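Local coordinates for protein peptidoglycan-N-acetylmuramic acid deacetylase PdaA (Bacillus subtilis, PDB 1NY1) that removes the acetyl group from N-acetylmuramic acid residues of peptidoglycan, leading to muramic delta-lactam in the spore cortex, and is required for germination, at residues I6-K11 and G144-Y149; K43-T48 and P192-L197. All blocks are in the same frame, centred on the assembly; numbering follows the deposited sequence.

How the contacts relate
Contact 1 pins a strand near the N-terminus to residues 144-149, whereas contact 2 pairs two parallel strands in the buried parallel sheet of the deacetylase fold. The two are about 19 Å apart between centres and about 7 Å between nearest atoms, without touching, and their segments alternate along the chain. Both border the catalytic region. In contact 1, G144 lies about 7 Å from the side chains of the metal-binding H101 and of D50, the proton acceptor by similarity. In contact 2, the side chain of L197 comes within about 4 Å of those of D50 and H199, the likely proton donor. W164 connects them: its O accepts a hydrogen bond from W8 NE1, and the residue touches L197.

Contact 1. Residues I6-K11 and G144-Y149; sequences INWGFK and GVFSEY
The F146 ring takes I6 over one face and the backbone of W8 at its edge. I6 CB sits 4.0 Å from the ring centroid, only 14° off the normal and shifted toward the rim, a CH-pi contact. W8 N and G144 O lie near the ring plane at the edge, while the indole of W8 in turn receives F146 CZ at its own edge, with W8 CE3 3.9 Å from F146 CZ.

The phenyl swings over the I6 strand because F146 CG stands between its backbone N and carbonyl carbon (chi1 65°). On the other side of the contact, the I6 CG2 methyl reaches to 3.5 Å from F146 CZ, and I6 CD1 runs toward F146 CE2. A beta-branched residue thus gives the ring a broad apolar surface. F163 meets F146 and stacks on W8, while L25 and L28 of helix 23-31 touch I6.

Beneath this cluster the backbones form a short two-stranded antiparallel ladder that ties the N-terminal strand 6-7 to strand 145-146. I6 and F146 are its hydrogen-bonded pair: I6 N donates to F146 O through a bent hydrogen bond (138°), and F146 N returns a straighter one to I6 O, 2.8 Å long. The hydrogen bond from W8 N to G144 O, also 2.8 Å, extends the ladder beyond the non-hydrogen-bonded pair N7 and V145. G144 has a positive phi, which glycine adopts readily.

On the other face, the N7 amide runs alongside the V145 side chain, N7 ND2 in van der Waals contact with V145 CG2 at 3.4 Å; the amide suits an exposed site beside a partly exposed valine. Past the strand, S147 occupies the N-cap of helix 148-156, its OG hydrogen-bonded to V150 N and N3 OD1.

Contact 2. Residues K43-T48 and P192-L197; sequences KTIYLT and PGAIYL
With chi1 at 77°, T48 places OG1 between its backbone N and carbonyl carbon, from where the hydroxyl donates to Y196 O at 2.6 Å. A chi1 of -71° sets I45 CG1 anti to the carbonyl carbon, which leaves the CG2 methyl anti to the backbone N and over one face of the Y196 ring, 4.1 Å from the centroid. I45 CD1 runs on toward Y196 OH, which hydrogen-bonds to M186 O. L47 CD2 flanks Y196 CB at 3.9 Å.

Y196 O is gripped twice, by T48 OG1 and by T48 N, both tilted from the carbonyl plane. Threonine suits this place: its hydroxyl holds the neighbouring strand and also hydrogen-bonds to R140 NH1, while its methyl packs on I195 CG2 at 3.7 Å.

The backbones run as neighbouring parallel strands, 44-51 beside 194-198, in the parallel sheet of the NodB-type fold, a distorted beta/alpha barrel. Y46 reaches both sides of I195: Y46 N donates to A194 O in a nearly straight hydrogen bond (166°), and Y46 O accepts from Y196 N at 2.9 Å. Earlier, G193 N donates a hydrogen bond to T44 O; the positive phi of G193 suits glycine.

I45 and Y196 pack on L216, and L47 on L209 and I213, of helix 205-219, which lies against their face of the sheet. On the other, the Y46 ring presents its edge to A194 O and G193 O, Y46 CD2 touches I195 CG1, and L229 of helix 226-234 packs against both Y46 and I195; Y46 OH hydrogen-bonds to N39 N.

Contact 1. Residues I6-K11 and G144-Y149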
ATOM      1  N   ILE A   6       6.864  10.820  12.937  1.00 24.65           N
ATOM      2  CA  ILE A   6       7.877  10.216  12.079  1.00 24.40           C
ATOM      3  C   ILE A   6       7.278  10.055  10.685  1.00 23.34           C
ATOM      4  O   ILE A   6       6.191   9.501  10.540  1.00 22.64           O
ATOM      5  CB  ILE A   6       8.289   8.813  12.601  1.00 25.13           C
ATOM      6  CG1 ILE A   6       8.768   8.908  14.052  1.00 25.79           C
ATOM      7  CG2 ILE A   6       9.394   8.233  11.731  1.00 25.63           C
ATOM      8  CD1 ILE A   6       9.076   7.564  14.681  1.00 26.97           C
ATOM      9  N   ASN A   7       7.966  10.557   9.663  1.00 23.88           N
ATOM     10  CA  ASN A   7       7.470  10.421   8.298  1.00 23.35           C
ATOM     11  C   ASN A   7       8.234   9.282   7.633  1.00 22.89           C
ATOM     12  O   ASN A   7       9.465   9.291   7.597  1.00 23.25           O
ATOM     13  CB  ASN A   7       7.673  11.715   7.494  1.00 26.92           C
ATOM     14  CG  ASN A   7       6.796  12.860   7.981  1.00 28.80           C
ATOM     15  OD1 ASN A   7       6.559  13.824   7.255  1.00 34.06           O
ATOM     16  ND2 ASN A   7       6.322  12.766   9.217  1.00 32.53           N
ATOM     17  N   TRP A   8       7.511   8.292   7.121  1.00 21.78           N
ATOM     18  CA  TRP A   8       8.179   7.176   6.474  1.00 19.83           C
ATOM     19  C   TRP A   8       8.938   7.659   5.246  1.00 20.44           C
ATOM     20  O   TRP A   8       8.346   8.195   4.310  1.00 19.72           O
ATOM     21  CB  TRP A   8       7.184   6.093   6.062  1.00 18.50           C
ATOM     22  CG  TRP A   8       7.898   4.892   5.559  1.00 17.31           C
ATOM     23  CD1 TRP A   8       7.999   4.468   4.264  1.00 17.66           C
ATOM     24  CD2 TRP A   8       8.720   4.019   6.332  1.00 18.29           C
ATOM     25  NE1 TRP A   8       8.843   3.385   4.184  1.00 15.79           N
ATOM     26  CE2 TRP A   8       9.298   3.089   5.443  1.00 16.89           C
ATOM     27  CE3 TRP A   8       9.030   3.936   7.698  1.00 17.97           C
ATOM     28  CZ2 TRP A   8      10.169   2.085   5.875  1.00 19.62           C
ATOM     29  CZ3 TRP A   8       9.897   2.937   8.126  1.00 21.52           C
ATOM     30  CH2 TRP A   8      10.455   2.026   7.216  1.00 19.20           C
ATOM     31  N   GLY A   9      10.251   7.460   5.266  1.00 20.39           N
ATOM     32  CA  GLY A   9      11.108   7.871   4.168  1.00 21.51           C
ATOM     33  C   GLY A   9      12.331   6.975   4.149  1.00 23.17           C
ATOM     34  O   GLY A   9      12.644   6.331   5.150  1.00 24.01           O
ATOM     35  N   PHE A  10      13.026   6.926   3.021  1.00 21.06           N
ATOM     36  CA  PHE A  10      14.201   6.074   2.908  1.00 20.50           C
ATOM     37  C   PHE A  10      14.928   6.383   1.607  1.00 19.62           C
ATOM     38  O   PHE A  10      14.318   6.850   0.638  1.00 17.70           O
ATOM     39  CB  PHE A  10      13.768   4.605   2.890  1.00 20.76           C
ATOM     40  CG  PHE A  10      12.841   4.279   1.755  1.00 21.63           C
ATOM     41  CD1 PHE A  10      13.345   3.921   0.506  1.00 22.01           C
ATOM     42  CD2 PHE A  10      11.468   4.436   1.902  1.00 21.54           C
ATOM     43  CE1 PHE A  10      12.494   3.736  -0.582  1.00 20.88           C
ATOM     44  CE2 PHE A  10      10.608   4.257   0.823  1.00 21.55           C
ATOM     45  CZ  PHE A  10      11.123   3.906  -0.423  1.00 22.35           C
ATOM     46  N   LYS A  11      16.230   6.122   1.587  1.00 19.15           N
ATOM     47  CA  LYS A  11      17.020   6.337   0.382  1.00 20.27           C
ATOM     48  C   LYS A  11      16.481   5.327  -0.618  1.00 19.60           C
ATOM     49  O   LYS A  11      16.310   4.155  -0.288  1.00 19.49           O
ATOM     50  CB  LYS A  11      18.497   6.047   0.648  1.00 21.99           C
ATOM     51  CG  LYS A  11      19.115   6.915   1.723  1.00 28.02           C
ATOM     52  CD  LYS A  11      19.935   8.046   1.125  1.00 30.07           C
ATOM     53  CE  LYS A  11      21.214   7.525   0.474  1.00 31.99           C
ATOM     54  NZ  LYS A  11      22.151   6.900   1.458  1.00 32.62           N
ATOM     55  N   GLY A 144       2.001   8.739   5.496  1.00 23.70           N
ATOM     56  CA  GLY A 144       3.181   8.070   6.009  1.00 22.47           C
ATOM     57  C   GLY A 144       3.652   8.601   7.349  1.00 21.99           C
ATOM     58  O   GLY A 144       4.786   8.354   7.754  1.00 22.41           O
ATOM     59  N   VAL A 145       2.785   9.329   8.043  1.00 20.80           N
ATOM     60  CA  VAL A 145       3.153   9.881   9.341  1.00 20.80           C
ATOM     61  C   VAL A 145       2.721   8.966  10.477  1.00 19.33           C
ATOM     62  O   VAL A 145       1.559   8.570  10.564  1.00 20.35           O
ATOM     63  CB  VAL A 145       2.530  11.275   9.563  1.00 22.17           C
ATOM     64  CG1 VAL A 145       2.881  11.784  10.951  1.00 20.61           C
ATOM     65  CG2 VAL A 145       3.035  12.237   8.507  1.00 23.03           C
ATOM     66  N   PHE A 146       3.665   8.630  11.347  1.00 18.97           N
ATOM     67  CA  PHE A 146       3.376   7.760  12.478  1.00 18.74           C
ATOM     68  C   PHE A 146       4.264   8.082  13.690  1.00 18.15           C
ATOM     69  O   PHE A 146       4.906   9.134  13.748  1.00 17.34           O
ATOM     70  CB  PHE A 146       3.551   6.291  12.066  1.00 18.01           C
ATOM     71  CG  PHE A 146       4.966   5.921  11.703  1.00 17.54           C
ATOM     72  CD1 PHE A 146       5.537   6.363  10.511  1.00 18.72           C
ATOM     73  CD2 PHE A 146       5.738   5.163  12.575  1.00 16.57           C
ATOM     74  CE1 PHE A 146       6.858   6.055  10.197  1.00 16.51           C
ATOM     75  CE2 PHE A 146       7.060   4.850  12.270  1.00 16.13           C
ATOM     76  CZ  PHE A 146       7.621   5.299  11.079  1.00 17.31           C
ATOM     77  N   SER A 147       4.289   7.169  14.653  1.00 17.81           N
ATOM     78  CA  SER A 147       5.090   7.331  15.863  1.00 18.12           C
ATOM     79  C   SER A 147       5.016   6.015  16.615  1.00 18.95           C
ATOM     80  O   SER A 147       4.239   5.136  16.253  1.00 17.57           O
ATOM     81  CB  SER A 147       4.519   8.448  16.742  1.00 19.41           C
ATOM     82  OG  SER A 147       3.236   8.092  17.246  1.00 16.90           O
ATOM     83  N   GLU A 148       5.820   5.866  17.657  1.00 19.46           N
ATOM     84  CA  GLU A 148       5.777   4.631  18.417  1.00 21.54           C
ATOM     85  C   GLU A 148       4.380   4.487  19.022  1.00 21.50           C
ATOM     86  O   GLU A 148       3.826   3.389  19.070  1.00 21.25           O
ATOM     87  CB  GLU A 148       6.850   4.642  19.501  1.00 22.90           C
ATOM     88  CG  GLU A 148       6.838   3.419  20.392  1.00 25.43           C
ATOM     89  CD  GLU A 148       8.196   3.133  20.990  1.00 26.88           C
ATOM     90  OE1 GLU A 148       9.049   4.046  20.980  1.00 29.30           O
ATOM     91  OE2 GLU A 148       8.407   2.000  21.471  1.00 27.56           O
ATOM     92  N   TYR A 149       3.806   5.605  19.460  1.00 21.01           N
ATOM     93  CA  TYR A 149       2.465   5.610  20.039  1.00 21.36           C
ATOM     94  C   TYR A 149       1.431   5.086  19.042  1.00 21.17           C
ATOM     95  O   TYR A 149       0.560   4.293  19.400  1.00 19.30           O
ATOM     96  CB  TYR A 149       2.081   7.029  20.468  1.00 21.86           C
ATOM     97  CG  TYR A 149       0.587   7.264  20.584  1.00 22.65           C
ATOM     98  CD1 TYR A 149      -0.156   6.701  21.621  1.00 23.88           C
ATOM     99  CD2 TYR A 149      -0.086   8.034  19.638  1.00 22.81           C
ATOM    100  CE1 TYR A 149      -1.536   6.902  21.710  1.00 24.46           C
ATOM    101  CE2 TYR A 149      -1.460   8.240  19.717  1.00 23.17           C
ATOM    102  CZ  TYR A 149      -2.179   7.672  20.752  1.00 23.50           C
ATOM    103  OH  TYR A 149      -3.536   7.878  20.824  1.00 25.91           O
TER

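Contact 2. Residues K43-T48 and P192-L197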
ATOM      1  N   LYS A  43      13.121 -13.123  -6.098  1.00 17.59           N
ATOM      2  CA  LYS A  43      12.681 -12.040  -6.980  1.00 17.83           C
ATOM      3  C   LYS A  43      11.163 -11.925  -6.977  1.00 15.99           C
ATOM      4  O   LYS A  43      10.481 -12.367  -7.905  1.00 15.56           O
ATOM      5  CB  LYS A  43      13.187 -12.270  -8.413  1.00 18.26           C
ATOM      6  CG  LYS A  43      14.704 -12.187  -8.541  1.00 20.41           C
ATOM      7  CD  LYS A  43      15.201 -12.483  -9.958  1.00 19.74           C
ATOM      8  CE  LYS A  43      15.162 -11.255 -10.860  1.00 21.93           C
ATOM      9  NZ  LYS A  43      15.848 -11.521 -12.162  1.00 22.15           N
ATOM     10  N   THR A  44      10.655 -11.312  -5.916  1.00 15.05           N
ATOM     11  CA  THR A  44       9.230 -11.124  -5.721  1.00 13.25           C
ATOM     12  C   THR A  44       8.930  -9.662  -5.434  1.00 11.98           C
ATOM     13  O   THR A  44       9.718  -8.974  -4.789  1.00 11.52           O
ATOM     14  CB  THR A  44       8.733 -11.970  -4.534  1.00 15.22           C
ATOM     15  OG1 THR A  44       8.947 -13.356  -4.822  1.00 16.89           O
ATOM     16  CG2 THR A  44       7.254 -11.722  -4.271  1.00 15.79           C
ATOM     17  N   ILE A  45       7.788  -9.203  -5.932  1.00 11.71           N
ATOM     18  CA  ILE A  45       7.326  -7.836  -5.730  1.00 11.39           C
ATOM     19  C   ILE A  45       5.885  -7.909  -5.228  1.00 12.29           C
ATOM     20  O   ILE A  45       5.113  -8.764  -5.664  1.00 12.67           O
ATOM     21  CB  ILE A  45       7.376  -7.032  -7.048  1.00 12.56           C
ATOM     22  CG1 ILE A  45       8.836  -6.746  -7.424  1.00 13.22           C
ATOM     23  CG2 ILE A  45       6.590  -5.729  -6.909  1.00 12.36           C
ATOM     24  CD1 ILE A  45       9.018  -6.232  -8.857  1.00 13.28           C
ATOM     25  N   TYR A  46       5.543  -7.023  -4.297  1.00 10.28           N
ATOM     26  CA  TYR A  46       4.198  -6.964  -3.722  1.00  9.98           C
ATOM     27  C   TYR A  46       3.621  -5.605  -4.103  1.00  9.79           C
ATOM     28  O   TYR A  46       4.161  -4.571  -3.713  1.00 10.22           O
ATOM     29  CB  TYR A  46       4.259  -7.070  -2.191  1.00 10.51           C
ATOM     30  CG  TYR A  46       5.137  -8.197  -1.695  1.00 13.52           C
ATOM     31  CD1 TYR A  46       4.608  -9.463  -1.442  1.00 12.32           C
ATOM     32  CD2 TYR A  46       6.512  -8.013  -1.542  1.00 11.68           C
ATOM     33  CE1 TYR A  46       5.430 -10.519  -1.053  1.00 12.88           C
ATOM     34  CE2 TYR A  46       7.343  -9.057  -1.157  1.00 11.00           C
ATOM     35  CZ  TYR A  46       6.802 -10.306  -0.917  1.00 12.95           C
ATOM     36  OH  TYR A  46       7.631 -11.345  -0.568  1.00 14.04           O
ATOM     37  N   LEU A  47       2.534  -5.598  -4.861  1.00  8.50           N
ATOM     38  CA  LEU A  47       1.929  -4.335  -5.271  1.00  8.79           C
ATOM     39  C   LEU A  47       0.899  -3.832  -4.265  1.00  9.80           C
ATOM     40  O   LEU A  47       0.039  -4.590  -3.821  1.00  9.55           O
ATOM     41  CB  LEU A  47       1.257  -4.488  -6.641  1.00  9.61           C
ATOM     42  CG  LEU A  47       2.174  -4.852  -7.818  1.00 11.91           C
ATOM     43  CD1 LEU A  47       1.353  -4.967  -9.096  1.00 12.33           C
ATOM     44  CD2 LEU A  47       3.249  -3.783  -7.975  1.00 13.02           C
ATOM     45  N   THR A  48       1.006  -2.559  -3.891  1.00  8.40           N
ATOM     46  CA  THR A  48       0.037  -1.948  -2.986  1.00  8.65           C
ATOM     47  C   THR A  48      -0.329  -0.594  -3.586  1.00  8.71           C
ATOM     48  O   THR A  48       0.463   0.016  -4.321  1.00  8.74           O
ATOM     49  CB  THR A  48       0.577  -1.728  -1.539  1.00  8.37           C
ATOM     50  OG1 THR A  48       1.451  -0.594  -1.509  1.00  9.20           O
ATOM     51  CG2 THR A  48       1.318  -2.961  -1.039  1.00  8.54           C
ATOM     52  N   PRO A 192      14.358  -7.279  -5.113  1.00  9.42           N
ATOM     53  CA  PRO A 192      13.807  -8.450  -4.432  1.00 10.89           C
ATOM     54  C   PRO A 192      13.079  -8.028  -3.156  1.00 10.09           C
ATOM     55  O   PRO A 192      13.611  -7.266  -2.346  1.00 11.15           O
ATOM     56  CB  PRO A 192      15.049  -9.284  -4.152  1.00 10.57           C
ATOM     57  CG  PRO A 192      15.891  -9.012  -5.358  1.00 12.34           C
ATOM     58  CD  PRO A 192      15.759  -7.513  -5.509  1.00 11.39           C
ATOM     59  N   GLY A 193      11.857  -8.520  -2.993  1.00 11.25           N
ATOM     60  CA  GLY A 193      11.079  -8.197  -1.813  1.00 10.51           C
ATOM     61  C   GLY A 193      10.466  -6.808  -1.792  1.00  9.63           C
ATOM     62  O   GLY A 193       9.903  -6.400  -0.779  1.00 10.80           O
ATOM     63  N   ALA A 194      10.556  -6.082  -2.901  1.00  9.27           N
ATOM     64  CA  ALA A 194      10.005  -4.732  -2.957  1.00  9.27           C
ATOM     65  C   ALA A 194       8.507  -4.670  -2.733  1.00 10.43           C
ATOM     66  O   ALA A 194       7.753  -5.503  -3.232  1.00  9.93           O
ATOM     67  CB  ALA A 194      10.327  -4.087  -4.302  1.00  9.48           C
ATOM     68  N   ILE A 195       8.091  -3.675  -1.960  1.00 10.55           N
ATOM     69  CA  ILE A 195       6.680  -3.430  -1.731  1.00  7.88           C
ATOM     70  C   ILE A 195       6.485  -2.080  -2.410  1.00  9.15           C
ATOM     71  O   ILE A 195       7.036  -1.063  -1.971  1.00  9.59           O
ATOM     72  CB  ILE A 195       6.331  -3.329  -0.228  1.00  8.88           C
ATOM     73  CG1 ILE A 195       6.588  -4.681   0.456  1.00  9.04           C
ATOM     74  CG2 ILE A 195       4.865  -2.913  -0.065  1.00  9.66           C
ATOM     75  CD1 ILE A 195       6.214  -4.733   1.938  1.00 10.77           C
ATOM     76  N   TYR A 196       5.743  -2.090  -3.510  1.00  6.73           N
ATOM     77  CA  TYR A 196       5.464  -0.881  -4.273  1.00  8.16           C
ATOM     78  C   TYR A 196       4.257  -0.157  -3.722  1.00 10.36           C
ATOM     79  O   TYR A 196       3.269  -0.781  -3.336  1.00 10.23           O
ATOM     80  CB  TYR A 196       5.145  -1.194  -5.736  1.00  8.54           C
ATOM     81  CG  TYR A 196       6.322  -1.494  -6.623  1.00  7.97           C
ATOM     82  CD1 TYR A 196       6.297  -1.143  -7.974  1.00 10.06           C
ATOM     83  CD2 TYR A 196       7.442  -2.150  -6.130  1.00 10.28           C
ATOM     84  CE1 TYR A 196       7.365  -1.441  -8.815  1.00 10.95           C
ATOM     85  CE2 TYR A 196       8.515  -2.451  -6.958  1.00  9.77           C
ATOM     86  CZ  TYR A 196       8.473  -2.095  -8.294  1.00  9.82           C
ATOM     87  OH  TYR A 196       9.542  -2.397  -9.108  1.00 10.43           O
ATOM     88  N   LEU A 197       4.351   1.167  -3.698  1.00  9.50           N
ATOM     89  CA  LEU A 197       3.254   2.015  -3.267  1.00  9.82           C
ATOM     90  C   LEU A 197       2.899   2.793  -4.524  1.00  8.80           C
ATOM     91  O   LEU A 197       3.689   3.612  -5.002  1.00  9.12           O
ATOM     92  CB  LEU A 197       3.693   2.983  -2.164  1.00 11.71           C
ATOM     93  CG  LEU A 197       2.630   3.848  -1.473  1.00 16.68           C
ATOM     94  CD1 LEU A 197       3.323   4.902  -0.626  1.00 19.56           C
ATOM     95  CD2 LEU A 197       1.737   4.523  -2.479  1.00 16.47           C
TER